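Local coordinates for protein LRIM1 (Anopheles gambiae, PDB 3O53), which pairs with APL1C in a heterodimeric leucine-rich repeat complex that regulates complement-like immunity in the mosquito, at residues N224-I229 against R245-H250; T253-F258 against G289-Y294. All coordinates share one frame; numbering follows the deposited sequence.

Contact 1. Residues N224-I229 against R245-H250; sequences NKLVLI and RGNGFH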
ATOM      1  N   ASN A 224     -13.045   8.913   6.525  1.00 24.40           N
ATOM      2  CA  ASN A 224     -13.176   7.863   7.514  1.00 24.89           C
ATOM      3  C   ASN A 224     -14.435   8.156   8.334  1.00 29.75           C
ATOM      4  O   ASN A 224     -15.406   8.672   7.791  1.00 28.60           O
ATOM      5  CB  ASN A 224     -11.916   7.785   8.365  1.00 21.90           C
ATOM      6  CG  ASN A 224     -10.830   6.948   7.698  1.00 23.52           C
ATOM      7  OD1 ASN A 224     -10.610   5.805   8.067  1.00 23.63           O
ATOM      8  ND2 ASN A 224     -10.175   7.513   6.687  1.00 24.84           N
ATOM      9  N   LYS A 225     -14.429   7.826   9.619  1.00 22.62           N
ATOM     10  CA  LYS A 225     -15.567   8.118  10.486  1.00 28.21           C
ATOM     11  C   LYS A 225     -15.067   8.681  11.796  1.00 28.54           C
ATOM     12  O   LYS A 225     -15.590   8.357  12.863  1.00 29.25           O
ATOM     13  CB  LYS A 225     -16.381   6.845  10.733  1.00 32.71           C
ATOM     14  CG  LYS A 225     -16.800   6.173   9.440  1.00 36.71           C
ATOM     15  CD  LYS A 225     -17.864   5.128   9.656  1.00 53.40           C
ATOM     16  CE  LYS A 225     -17.271   3.749   9.700  1.00 56.58           C
ATOM     17  NZ  LYS A 225     -18.248   2.776   9.167  1.00 71.28           N
ATOM     18  N   LEU A 226     -14.044   9.529  11.709  1.00 24.40           N
ATOM     19  CA  LEU A 226     -13.372  10.028  12.899  1.00 28.02           C
ATOM     20  C   LEU A 226     -14.293  10.882  13.758  1.00 31.84           C
ATOM     21  O   LEU A 226     -14.965  11.782  13.267  1.00 30.09           O
ATOM     22  CB  LEU A 226     -12.143  10.855  12.516  1.00 24.52           C
ATOM     23  CG  LEU A 226     -11.019  10.101  11.808  1.00 27.07           C
ATOM     24  CD1 LEU A 226      -9.922  11.076  11.405  1.00 26.93           C
ATOM     25  CD2 LEU A 226     -10.450   8.963  12.689  1.00 24.44           C
ATOM     26  N   VAL A 227     -14.298  10.597  15.054  1.00 30.41           N
ATOM     27  CA  VAL A 227     -15.023  11.409  16.021  1.00 29.84           C
ATOM     28  C   VAL A 227     -14.027  12.173  16.896  1.00 32.87           C
ATOM     29  O   VAL A 227     -14.238  13.339  17.224  1.00 26.66           O
ATOM     30  CB  VAL A 227     -15.903  10.535  16.932  1.00 34.30           C
ATOM     31  CG1 VAL A 227     -16.775  11.411  17.811  1.00 41.31           C
ATOM     32  CG2 VAL A 227     -16.758   9.570  16.103  1.00 29.86           C
ATOM     33  N   LEU A 228     -12.935  11.508  17.265  1.00 29.26           N
ATOM     34  CA  LEU A 228     -11.943  12.082  18.170  1.00 33.38           C
ATOM     35  C   LEU A 228     -10.524  11.959  17.634  1.00 31.34           C
ATOM     36  O   LEU A 228     -10.214  11.047  16.871  1.00 25.81           O
ATOM     37  CB  LEU A 228     -11.994  11.385  19.534  1.00 32.45           C
ATOM     38  CG  LEU A 228     -13.301  11.484  20.312  1.00 39.22           C
ATOM     39  CD1 LEU A 228     -13.158  10.789  21.670  1.00 38.83           C
ATOM     40  CD2 LEU A 228     -13.701  12.942  20.478  1.00 37.71           C
ATOM     41  N   ILE A 229      -9.672  12.877  18.080  1.00 29.57           N
ATOM     42  CA  ILE A 229      -8.243  12.881  17.782  1.00 37.51           C
ATOM     43  C   ILE A 229      -7.489  12.930  19.100  1.00 35.67           C
ATOM     44  O   ILE A 229      -7.871  13.671  20.003  1.00 28.41           O
ATOM     45  CB  ILE A 229      -7.835  14.146  16.986  1.00 29.88           C
ATOM     46  CG1 ILE A 229      -8.585  14.212  15.658  1.00 27.57           C
ATOM     47  CG2 ILE A 229      -6.315  14.174  16.753  1.00 30.74           C
ATOM     48  CD1 ILE A 229      -8.375  15.528  14.880  1.00 29.39           C
ATOM     49  N   ARG A 245     -10.920  15.767   5.871  1.00 26.88           N
ATOM     50  CA  ARG A 245     -12.262  16.043   5.384  1.00 27.63           C
ATOM     51  C   ARG A 245     -13.118  14.783   5.470  1.00 28.01           C
ATOM     52  O   ARG A 245     -12.586  13.682   5.487  1.00 27.13           O
ATOM     53  CB  ARG A 245     -12.212  16.507   3.929  1.00 29.35           C
ATOM     54  CG  ARG A 245     -11.648  17.900   3.718  1.00 25.59           C
ATOM     55  CD  ARG A 245     -11.633  18.206   2.240  1.00 27.94           C
ATOM     56  NE  ARG A 245     -10.830  17.219   1.519  1.00 31.93           N
ATOM     57  CZ  ARG A 245     -10.941  16.943   0.224  1.00 35.28           C
ATOM     58  NH1 ARG A 245     -11.835  17.567  -0.530  1.00 35.93           N
ATOM     59  NH2 ARG A 245     -10.150  16.028  -0.317  1.00 39.12           N
ATOM     60  N   GLY A 246     -14.436  14.954   5.538  1.00 22.76           N
ATOM     61  CA  GLY A 246     -15.366  13.847   5.412  1.00 25.89           C
ATOM     62  C   GLY A 246     -15.555  12.987   6.655  1.00 24.58           C
ATOM     63  O   GLY A 246     -16.008  11.855   6.559  1.00 27.88           O
ATOM     64  N   ASN A 247     -15.207  13.510   7.821  1.00 28.72           N
ATOM     65  CA  ASN A 247     -15.345  12.744   9.051  1.00 33.46           C
ATOM     66  C   ASN A 247     -16.537  13.242   9.897  1.00 29.35           C
ATOM     67  O   ASN A 247     -17.431  13.882   9.367  1.00 29.44           O
ATOM     68  CB  ASN A 247     -14.019  12.768   9.799  1.00 25.59           C
ATOM     69  CG  ASN A 247     -12.982  11.870   9.137  1.00 30.76           C
ATOM     70  OD1 ASN A 247     -13.171  10.661   9.068  1.00 27.85           O
ATOM     71  ND2 ASN A 247     -11.898  12.460   8.627  1.00 25.88           N
ATOM     72  N   GLY A 248     -16.566  12.933  11.189  1.00 30.77           N
ATOM     73  CA  GLY A 248     -17.663  13.373  12.048  1.00 28.99           C
ATOM     74  C   GLY A 248     -17.161  13.872  13.389  1.00 26.54           C
ATOM     75  O   GLY A 248     -17.550  13.363  14.434  1.00 28.94           O
ATOM     76  N   PHE A 249     -16.293  14.879  13.363  1.00 26.17           N
ATOM     77  CA  PHE A 249     -15.566  15.293  14.559  1.00 34.63           C
ATOM     78  C   PHE A 249     -16.446  15.931  15.624  1.00 40.04           C
ATOM     79  O   PHE A 249     -17.391  16.644  15.311  1.00 31.40           O
ATOM     80  CB  PHE A 249     -14.484  16.313  14.197  1.00 32.88           C
ATOM     81  CG  PHE A 249     -13.337  15.734  13.437  1.00 34.60           C
ATOM     82  CD1 PHE A 249     -12.507  14.793  14.021  1.00 31.89           C
ATOM     83  CD2 PHE A 249     -13.072  16.153  12.141  1.00 30.40           C
ATOM     84  CE1 PHE A 249     -11.445  14.262  13.322  1.00 32.46           C
ATOM     85  CE2 PHE A 249     -12.008  15.621  11.432  1.00 32.78           C
ATOM     86  CZ  PHE A 249     -11.195  14.674  12.022  1.00 28.00           C
ATOM     87  N   HIS A 250     -16.103  15.683  16.883  1.00 31.42           N
ATOM     88  CA  HIS A 250     -16.596  16.488  17.985  1.00 33.58           C
ATOM     89  C   HIS A 250     -15.775  17.771  18.005  1.00 34.85           C
ATOM     90  O   HIS A 250     -14.548  17.722  17.932  1.00 27.52           O
ATOM     91  CB  HIS A 250     -16.441  15.717  19.304  1.00 45.29           C
ATOM     92  CG  HIS A 250     -16.419  16.584  20.524  1.00 65.09           C
ATOM     93  ND1 HIS A 250     -17.421  17.483  20.822  1.00 69.21           N
ATOM     94  CD2 HIS A 250     -15.528  16.668  21.540  1.00 72.09           C
ATOM     95  CE1 HIS A 250     -17.141  18.092  21.959  1.00 76.14           C
ATOM     96  NE2 HIS A 250     -15.997  17.615  22.416  1.00 72.40           N
TER
HETATM   97  O   HOH W   1     -17.739  10.236   8.152  1.00 38.30           O
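Asn247 turns its CG away from its own carbonyl carbon (chi1 -74°), which puts the amide against the backbone of Leu226. Phe249 has a similar first torsion (chi1 -71°), and its ring lies alongside the Leu226 side chain, both pointing the same way. The key polar bond runs from Leu226 N to Asn247 OD1, at 3.0 Å, and it is nearly straight at the hydrogen. The donor sits above the amide carbonyl plane, 43° out of it, and not on a lone pair. The other end of the amide, ND2, bonds Leu244 O and Leu221 O. Asn224 does the same work one coil earlier, with OD1 accepting from Leu203 N. This is the asparagine column of a leucine-rich repeat solenoid.

Two backbone bonds continue the pairing. Gly248 N reaches Leu226 O at 2.9 Å, and His250 N reaches Val227 O at 3.0 Å. Between them, Val227 CA makes a CA-H...O contact of 3.6 Å with Gly248 O. At the other end a water donates to Asn224 O at 2.8 Å and to Gly246 O at 2.9 Å. It links two carbonyl oxygens that cannot bond each other.

On the inner side, Leu226 CB touches Phe249 CE1 at 3.6 Å, obliquely to the ring. Ile229 CD1 meets the same CE1 at 3.7 Å. One face of the ring lies on CB of Asn247, two residues before it in the chain, near the rim. Phe249 thus occupies the place that Leu226 fills in the preceding coil.

The polar atoms of the buried Asn224 side chain are satisfied by backbone groups. Asn247 likewise uses both ends of its amide on backbone, which should limit its rotation and tie successive coils together beside an apolar core.

Contact 2. Residues T253-F258 against G289-Y294; sequences TLRDFF and GHYGAY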
ATOM      1  N   THR A 253     -12.708  18.092  20.145  1.00 33.40           N
ATOM      2  CA  THR A 253     -11.502  17.345  19.811  1.00 33.26           C
ATOM      3  C   THR A 253     -10.629  18.163  18.855  1.00 32.08           C
ATOM      4  O   THR A 253      -9.402  18.145  18.950  1.00 30.54           O
ATOM      5  CB  THR A 253     -11.827  15.958  19.229  1.00 38.73           C
ATOM      6  OG1 THR A 253     -10.762  15.049  19.537  1.00 37.22           O
ATOM      7  CG2 THR A 253     -12.035  16.024  17.706  1.00 32.44           C
ATOM      8  N   LEU A 254     -11.261  18.895  17.943  1.00 33.13           N
ATOM      9  CA  LEU A 254     -10.518  19.778  17.049  1.00 38.22           C
ATOM     10  C   LEU A 254      -9.901  20.944  17.827  1.00 38.10           C
ATOM     11  O   LEU A 254      -8.734  21.273  17.643  1.00 35.49           O
ATOM     12  CB  LEU A 254     -11.424  20.300  15.934  1.00 36.59           C
ATOM     13  CG  LEU A 254     -11.917  19.228  14.959  1.00 35.37           C
ATOM     14  CD1 LEU A 254     -12.986  19.784  14.051  1.00 37.01           C
ATOM     15  CD2 LEU A 254     -10.752  18.669  14.143  1.00 36.25           C
ATOM     16  N   ARG A 255     -10.673  21.564  18.710  1.00 33.56           N
ATOM     17  CA  ARG A 255     -10.135  22.662  19.503  1.00 37.10           C
ATOM     18  C   ARG A 255      -8.904  22.198  20.285  1.00 35.86           C
ATOM     19  O   ARG A 255      -7.873  22.860  20.267  1.00 32.56           O
ATOM     20  CB  ARG A 255     -11.188  23.226  20.457  1.00 44.24           C
ATOM     21  CG  ARG A 255     -10.703  24.423  21.279  1.00 50.29           C
ATOM     22  CD  ARG A 255     -11.784  24.919  22.228  1.00 70.90           C
ATOM     23  NE  ARG A 255     -12.538  23.815  22.818  1.00102.68           N
ATOM     24  CZ  ARG A 255     -12.072  23.007  23.766  1.00117.82           C
ATOM     25  NH1 ARG A 255     -10.844  23.169  24.241  1.00125.72           N
ATOM     26  NH2 ARG A 255     -12.834  22.030  24.239  1.00115.54           N
ATOM     27  N   ASP A 256      -9.010  21.052  20.955  1.00 35.99           N
ATOM     28  CA  ASP A 256      -7.896  20.515  21.738  1.00 39.26           C
ATOM     29  C   ASP A 256      -6.658  20.231  20.887  1.00 39.78           C
ATOM     30  O   ASP A 256      -5.551  20.641  21.234  1.00 37.29           O
ATOM     31  CB  ASP A 256      -8.314  19.233  22.469  1.00 40.50           C
ATOM     32  CG  ASP A 256      -9.311  19.493  23.591  1.00 48.78           C
ATOM     33  OD1 ASP A 256      -9.465  20.663  23.988  1.00 48.28           O
ATOM     34  OD2 ASP A 256      -9.941  18.529  24.076  1.00 53.34           O
ATOM     35  N   PHE A 257      -6.845  19.510  19.784  1.00 38.65           N
ATOM     36  CA  PHE A 257      -5.732  19.116  18.925  1.00 33.75           C
ATOM     37  C   PHE A 257      -5.038  20.324  18.291  1.00 33.61           C
ATOM     38  O   PHE A 257      -3.811  20.422  18.305  1.00 34.67           O
ATOM     39  CB  PHE A 257      -6.230  18.182  17.818  1.00 29.70           C
ATOM     40  CG  PHE A 257      -5.206  17.914  16.752  1.00 34.34           C
ATOM     41  CD1 PHE A 257      -4.139  17.057  17.001  1.00 40.87           C
ATOM     42  CD2 PHE A 257      -5.305  18.513  15.506  1.00 32.09           C
ATOM     43  CE1 PHE A 257      -3.195  16.798  16.025  1.00 32.02           C
ATOM     44  CE2 PHE A 257      -4.355  18.268  14.523  1.00 30.96           C
ATOM     45  CZ  PHE A 257      -3.296  17.406  14.786  1.00 30.19           C
ATOM     46  N   PHE A 258      -5.820  21.238  17.721  1.00 30.14           N
ATOM     47  CA  PHE A 258      -5.243  22.385  17.015  1.00 36.49           C
ATOM     48  C   PHE A 258      -4.613  23.389  17.984  1.00 38.39           C
ATOM     49  O   PHE A 258      -3.682  24.108  17.621  1.00 39.29           O
ATOM     50  CB  PHE A 258      -6.290  23.088  16.136  1.00 38.19           C
ATOM     51  CG  PHE A 258      -6.573  22.380  14.830  1.00 38.15           C
ATOM     52  CD1 PHE A 258      -5.540  21.839  14.079  1.00 38.10           C
ATOM     53  CD2 PHE A 258      -7.868  22.279  14.344  1.00 41.23           C
ATOM     54  CE1 PHE A 258      -5.793  21.191  12.868  1.00 37.54           C
ATOM     55  CE2 PHE A 258      -8.129  21.631  13.133  1.00 42.59           C
ATOM     56  CZ  PHE A 258      -7.087  21.088  12.397  1.00 35.68           C
ATOM     57  N   GLY A 289     -21.348  23.186  12.654  1.00 47.37           N
ATOM     58  CA  GLY A 289     -20.473  24.324  12.478  1.00 41.06           C
ATOM     59  C   GLY A 289     -19.120  23.823  12.019  1.00 37.50           C
ATOM     60  O   GLY A 289     -19.011  22.732  11.469  1.00 35.84           O
ATOM     61  N   HIS A 290     -18.088  24.621  12.234  1.00 42.82           N
ATOM     62  CA  HIS A 290     -16.740  24.226  11.878  1.00 40.81           C
ATOM     63  C   HIS A 290     -15.834  24.538  13.042  1.00 41.42           C
ATOM     64  O   HIS A 290     -16.141  25.401  13.860  1.00 37.44           O
ATOM     65  CB  HIS A 290     -16.243  25.000  10.651  1.00 29.74           C
ATOM     66  CG  HIS A 290     -16.978  24.675   9.390  1.00 32.32           C
ATOM     67  ND1 HIS A 290     -18.230  25.175   9.110  1.00 32.32           N
ATOM     68  CD2 HIS A 290     -16.634  23.908   8.328  1.00 36.45           C
ATOM     69  CE1 HIS A 290     -18.635  24.716   7.939  1.00 31.10           C
ATOM     70  NE2 HIS A 290     -17.681  23.951   7.441  1.00 29.57           N
ATOM     71  N   TYR A 291     -14.721  23.824  13.125  1.00 36.28           N
ATOM     72  CA  TYR A 291     -13.593  24.312  13.886  1.00 37.41           C
ATOM     73  C   TYR A 291     -12.423  24.307  12.932  1.00 44.03           C
ATOM     74  O   TYR A 291     -11.926  23.250  12.536  1.00 35.18           O
ATOM     75  CB  TYR A 291     -13.314  23.486  15.145  1.00 34.70           C
ATOM     76  CG  TYR A 291     -12.356  24.212  16.066  1.00 39.88           C
ATOM     77  CD1 TYR A 291     -12.799  24.826  17.234  1.00 44.91           C
ATOM     78  CD2 TYR A 291     -11.016  24.331  15.730  1.00 39.41           C
ATOM     79  CE1 TYR A 291     -11.917  25.512  18.054  1.00 48.84           C
ATOM     80  CE2 TYR A 291     -10.133  25.005  16.538  1.00 48.39           C
ATOM     81  CZ  TYR A 291     -10.583  25.594  17.696  1.00 50.09           C
ATOM     82  OH  TYR A 291      -9.680  26.262  18.488  1.00 50.97           O
ATOM     83  N   GLY A 292     -12.013  25.504  12.528  1.00 37.26           N
ATOM     84  CA  GLY A 292     -11.100  25.638  11.420  1.00 33.46           C
ATOM     85  C   GLY A 292     -11.801  25.106  10.192  1.00 32.31           C
ATOM     86  O   GLY A 292     -13.006  25.286  10.014  1.00 33.82           O
ATOM     87  N   ALA A 293     -11.059  24.401   9.359  1.00 30.62           N
ATOM     88  CA  ALA A 293     -11.584  23.980   8.076  1.00 35.29           C
ATOM     89  C   ALA A 293     -12.588  22.825   8.174  1.00 27.37           C
ATOM     90  O   ALA A 293     -13.309  22.561   7.219  1.00 27.57           O
ATOM     91  CB  ALA A 293     -10.438  23.607   7.151  1.00 35.04           C
ATOM     92  N   TYR A 294     -12.656  22.139   9.306  1.00 26.52           N
ATOM     93  CA  TYR A 294     -13.474  20.928   9.355  1.00 31.72           C
ATOM     94  C   TYR A 294     -14.825  21.093  10.057  1.00 33.40           C
ATOM     95  O   TYR A 294     -14.942  21.810  11.036  1.00 30.36           O
ATOM     96  CB  TYR A 294     -12.682  19.804  10.002  1.00 31.30           C
ATOM     97  CG  TYR A 294     -11.400  19.492   9.267  1.00 29.31           C
ATOM     98  CD1 TYR A 294     -11.400  19.186   7.907  1.00 29.79           C
ATOM     99  CD2 TYR A 294     -10.191  19.489   9.940  1.00 31.08           C
ATOM    100  CE1 TYR A 294     -10.209  18.897   7.240  1.00 23.28           C
ATOM    101  CE2 TYR A 294      -9.016  19.197   9.294  1.00 27.05           C
ATOM    102  CZ  TYR A 294      -9.024  18.904   7.955  1.00 26.63           C
ATOM    103  OH  TYR A 294      -7.821  18.610   7.354  1.00 33.86           O
TER
HETATM  104  O   HOH W   2      -7.329  25.634  19.066  1.00 53.64           O
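Tyr291 lays its ring over the backbone of helix 253-258 at Leu254 and Arg255. Its CG stands opposite the backbone N (chi1 -167°), and this sends the ring from the strand across to the helix. Arg255 CA lies over one face, 3.7 Å from the centroid of the Tyr291 ring and 20° off the normal, a CH-pi contact. Arg255 CB adds a close touch of 3.4 Å to Tyr291 CE1. Arg255 CG still touches the hydroxyl end of Tyr291. Beyond it the chain bends at chi3 and leads away, and the residue is poorly ordered. At the root of the tyrosine, Leu254 CB packs on Tyr291 CB at 3.8 Å as the two side chains slide past each other in opposite directions.

Phe258, one turn further along the helix, sets the edge of its ring near both tyrosines. Its CD2 is 4.0 Å from Tyr291 CD2. Its CZ is 4.1 Å from Tyr294 CE2, where the two side chains cross at about a right angle and meet near both ring planes. Leu254 CD1 reaches Tyr294 CB at 4.1 Å.

A type II' turn from Tyr291 to Tyr294, with Gly292 at positive phi, lets both tyrosines point toward the same helix. The disulfide Cys251-Cys296 joins the start of this helix to the strand after the turn, consistent with a cysteine-rich C-terminal cap.

Tyr291 OH and Arg255 O share a water, though its very short approach to the hydroxyl is doubtful in detail. Apolar and CH-pi packing thus joins helix to hairpin, while Tyr294 OH, bonded to Leu244 N, ties the hairpin to the solenoid backbone.

Following the chain from the N terminus, residues 224-229 come first, and contact 1 closes a loop when the next coil returns at 245-250. Helix 251-259 follows at once and opens contact 2. That contact closes a longer loop, which runs through helix 262-276 and returns at the hairpin of strands 289-291 and 294-296. The two loops are in series and neither nest nor cross. The centres of contact 1 and contact 2 lie about 10 Å apart. Thr253 OG1, on the helix of contact 2, probably bonds Ile229 N of contact 1. Contact 1 thus joins the last coils of the solenoid, and contact 2 packs helix 251-259 against the hairpin of the disulfide-linked region that follows.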